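Local coordinates for nucleocapsid protein CP17 (Extra small virus, PDB 6JJA), which forms the T=1 icosahedral capsid of a single-stranded RNA satellite virus, sixty calcium-binding jelly-roll subunits making up each particle, at residues D60-Y69 against A156-R164. Residues are numbered along the deposited sequence; the frame is centred on the assembly and turned at random.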
loop_
_atom_site.group_PDB
_atom_site.type_symbol
_atom_site.label_atom_id
_atom_site.label_comp_id
_atom_site.label_asym_id
_atom_site.label_seq_id
_atom_site.Cartn_x
_atom_site.Cartn_y
_atom_site.Cartn_z
ATOM N N ASP A 60 20.495 -63.477 39.204
ATOM C CA ASP A 60 20.892 -63.606 40.602
ATOM C C ASP A 60 22.404 -63.552 40.773
ATOM O O ASP A 60 22.916 -62.783 41.592
ATOM C CB ASP A 60 20.346 -64.912 41.193
ATOM C CG ASP A 60 20.783 -66.138 40.414
ATOM O OD1 ASP A 60 21.644 -66.001 39.521
ATOM O OD2 ASP A 60 20.268 -67.237 40.694
ATOM N N LEU A 61 23.134 -64.372 40.022
ATOM C CA LEU A 61 24.591 -64.408 40.084
ATOM C C LEU A 61 25.080 -64.811 41.478
ATOM O O LEU A 61 25.588 -64.008 42.254
ATOM C CB LEU A 61 25.177 -63.053 39.676
ATOM C CG LEU A 61 25.290 -62.748 38.190
ATOM C CD1 LEU A 61 26.157 -61.554 38.028
ATOM C CD2 LEU A 61 25.840 -63.908 37.418
ATOM N N SER A 62 24.882 -66.088 41.788
ATOM C CA SER A 62 25.432 -66.635 43.022
ATOM C C SER A 62 26.924 -66.335 43.113
ATOM O O SER A 62 27.648 -66.367 42.117
ATOM C CB SER A 62 25.190 -68.144 43.090
ATOM O OG SER A 62 23.807 -68.443 43.147
ATOM N N SER A 63 27.377 -66.043 44.328
ATOM C CA SER A 63 28.747 -65.608 44.553
ATOM C C SER A 63 29.750 -66.623 44.020
ATOM O O SER A 63 29.552 -67.838 44.107
ATOM C CB SER A 63 29.000 -65.382 46.041
ATOM O OG SER A 63 29.014 -66.610 46.745
ATOM N N GLU A 64 30.842 -66.105 43.466
ATOM C CA GLU A 64 31.924 -66.909 42.924
ATOM C C GLU A 64 33.247 -66.379 43.449
ATOM O O GLU A 64 33.504 -65.171 43.408
ATOM C CB GLU A 64 31.931 -66.885 41.396
ATOM C CG GLU A 64 30.654 -67.380 40.743
ATOM C CD GLU A 64 30.171 -68.693 41.315
ATOM O OE1 GLU A 64 28.967 -68.794 41.634
ATOM O OE2 GLU A 64 30.987 -69.629 41.439
ATOM N N GLU A 65 34.090 -67.286 43.940
ATOM C CA GLU A 65 35.355 -66.873 44.526
ATOM C C GLU A 65 36.420 -66.635 43.470
ATOM O O GLU A 65 37.382 -65.906 43.727
ATOM C CB GLU A 65 35.827 -67.920 45.529
ATOM C CG GLU A 65 34.844 -68.143 46.663
ATOM C CD GLU A 65 34.604 -66.896 47.481
ATOM O OE1 GLU A 65 35.550 -66.093 47.639
ATOM O OE2 GLU A 65 33.465 -66.708 47.955
ATOM N N SER A 66 36.268 -67.240 42.292
ATOM C CA SER A 66 37.155 -66.938 41.178
ATOM C C SER A 66 37.072 -65.477 40.766
ATOM O O SER A 66 38.013 -64.952 40.164
ATOM C CB SER A 66 36.806 -67.831 39.993
ATOM O OG SER A 66 37.587 -67.509 38.861
ATOM N N GLY A 67 35.973 -64.806 41.088
ATOM C CA GLY A 67 35.712 -63.478 40.591
ATOM C C GLY A 67 35.111 -63.425 39.206
ATOM O O GLY A 67 34.927 -62.327 38.671
ATOM N N ILE A 68 34.792 -64.569 38.613
ATOM C CA ILE A 68 34.298 -64.648 37.246
ATOM C C ILE A 68 32.895 -65.225 37.281
ATOM O O ILE A 68 32.679 -66.322 37.808
ATOM C CB ILE A 68 35.217 -65.494 36.359
ATOM C CG1 ILE A 68 36.629 -64.932 36.366
ATOM C CG2 ILE A 68 34.701 -65.519 34.953
ATOM C CD1 ILE A 68 37.656 -65.936 36.007
ATOM N N TYR A 69 31.948 -64.494 36.705
ATOM C CA TYR A 69 30.538 -64.841 36.743
ATOM C C TYR A 69 30.079 -65.094 35.319
ATOM O O TYR A 69 29.973 -64.163 34.517
ATOM C CB TYR A 69 29.721 -63.739 37.410
ATOM C CG TYR A 69 30.250 -63.363 38.769
ATOM C CD1 TYR A 69 29.875 -64.060 39.901
ATOM C CD2 TYR A 69 31.139 -62.319 38.918
ATOM C CE1 TYR A 69 30.364 -63.723 41.132
ATOM C CE2 TYR A 69 31.632 -61.977 40.148
ATOM C CZ TYR A 69 31.242 -62.685 41.253
ATOM O OH TYR A 69 31.738 -62.339 42.485
ATOM N N ALA A 156 38.668 -60.841 42.466
ATOM C CA ALA A 156 38.285 -61.782 43.505
ATOM C C ALA A 156 38.127 -61.061 44.834
ATOM O O ALA A 156 38.698 -59.991 45.052
ATOM C CB ALA A 156 39.323 -62.889 43.624
ATOM N N LYS A 157 37.330 -61.649 45.723
ATOM C CA LYS A 157 37.031 -61.046 47.017
ATOM C C LYS A 157 36.273 -59.736 46.828
ATOM O O LYS A 157 36.565 -58.720 47.463
ATOM C CB LYS A 157 38.308 -60.823 47.832
ATOM C CG LYS A 157 39.113 -62.076 48.107
ATOM C CD LYS A 157 38.424 -62.986 49.104
ATOM C CE LYS A 157 37.613 -64.082 48.424
ATOM N NZ LYS A 157 37.082 -65.053 49.406
ATOM N N ASP A 158 35.295 -59.764 45.937
ATOM C CA ASP A 158 34.467 -58.614 45.634
ATOM C C ASP A 158 33.001 -58.998 45.737
ATOM O O ASP A 158 32.651 -60.181 45.646
ATOM C CB ASP A 158 34.750 -58.087 44.225
ATOM C CG ASP A 158 35.955 -57.185 44.170
ATOM O OD1 ASP A 158 36.849 -57.329 45.031
ATOM O OD2 ASP A 158 36.017 -56.344 43.253
ATOM N N PRO A 159 32.114 -58.028 45.925
ATOM C CA PRO A 159 30.689 -58.342 45.930
ATOM C C PRO A 159 30.236 -58.848 44.573
ATOM O O PRO A 159 30.938 -58.743 43.567
ATOM C CB PRO A 159 30.028 -57.004 46.273
ATOM C CG PRO A 159 31.093 -56.182 46.856
ATOM C CD PRO A 159 32.355 -56.610 46.212
ATOM N N VAL A 160 29.043 -59.416 44.563
ATOM C CA VAL A 160 28.478 -59.937 43.318
ATOM C C VAL A 160 27.977 -58.775 42.472
ATOM O O VAL A 160 27.369 -57.835 43.016
ATOM C CB VAL A 160 27.356 -60.920 43.620
ATOM C CG1 VAL A 160 26.885 -61.575 42.367
ATOM C CG2 VAL A 160 27.835 -61.959 44.595
ATOM N N PRO A 161 28.199 -58.785 41.164
ATOM C CA PRO A 161 27.707 -57.696 40.326
ATOM C C PRO A 161 26.221 -57.822 40.041
ATOM O O PRO A 161 25.555 -58.806 40.364
ATOM C CB PRO A 161 28.534 -57.839 39.054
ATOM C CG PRO A 161 28.873 -59.249 39.009
ATOM C CD PRO A 161 29.080 -59.681 40.403
ATOM N N VAL A 162 25.713 -56.780 39.402
ATOM C CA VAL A 162 24.307 -56.647 39.069
ATOM C C VAL A 162 24.190 -56.692 37.553
ATOM O O VAL A 162 24.869 -55.938 36.850
ATOM C CB VAL A 162 23.729 -55.351 39.650
ATOM C CG1 VAL A 162 22.482 -54.953 38.973
ATOM C CG2 VAL A 162 23.470 -55.514 41.092
ATOM N N VAL A 163 23.340 -57.577 37.055
ATOM C CA VAL A 163 23.176 -57.794 35.628
ATOM C C VAL A 163 21.749 -57.441 35.252
ATOM O O VAL A 163 20.795 -57.920 35.872
ATOM C CB VAL A 163 23.506 -59.238 35.233
ATOM C CG1 VAL A 163 23.527 -59.389 33.746
ATOM C CG2 VAL A 163 24.809 -59.624 35.781
ATOM N N ARG A 164 21.612 -56.597 34.240
ATOM C CA ARG A 164 20.334 -56.263 33.639
ATOM C C ARG A 164 20.398 -56.634 32.170
ATOM O O ARG A 164 21.427 -56.431 31.523
ATOM C CB ARG A 164 20.014 -54.781 33.797
ATOM C CG ARG A 164 19.777 -54.342 35.195
ATOM C CD ARG A 164 18.354 -54.551 35.589
ATOM N NE ARG A 164 18.047 -54.058 36.920
ATOM C CZ ARG A 164 18.359 -54.690 38.038
ATOM N NH1 ARG A 164 19.007 -55.832 37.997
ATOM N NH2 ARG A 164 18.026 -54.169 39.201
#
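Tyr69 lays one face of its ring over Pro161 CD, which sits 3.8 Å from the ring centroid in a CH-pi contact, displaced toward the rim at CE2. With CG anti to its own carbonyl carbon (chi1 -53°), the tyrosine turns its ring from strand 68-72 toward 156-164. Pro161 is shared: its CG also meets Leu61 CD1 at 3.7 Å. Leu61 CD1 packs against Val163 CG2 as well, the two side chains crossing at about a right angle, while further back Leu61 CB lies 3.5 Å from Val160 CG1. The other branch of that valine, CG2, rests against the backbone of Ser63, 3.8 Å from its CA. In the jelly-roll barrel 60-67 joins strand 52-59 to 68-72, and the loop through 156-161 joins 148-154 to 162-171, each passing from one sheet to the other, so the two crossings run side by side at one end of the sandwich. Ile59 and Ile152, one from each sheet, also pack on Val163. At the exposed turn Lys157 NZ forms a salt bridge to Glu65 OE1 (2.6 Å), approaching on the syn side but 33° out of the carboxylate plane. Close by, Gly67 brings its CA within 4.2 Å of Ala156 CA; at its backbone angles (phi 83°) a CB would jam against the carbonyl O of Ser66 and lie tight against Ala156 N, which calls for glycine.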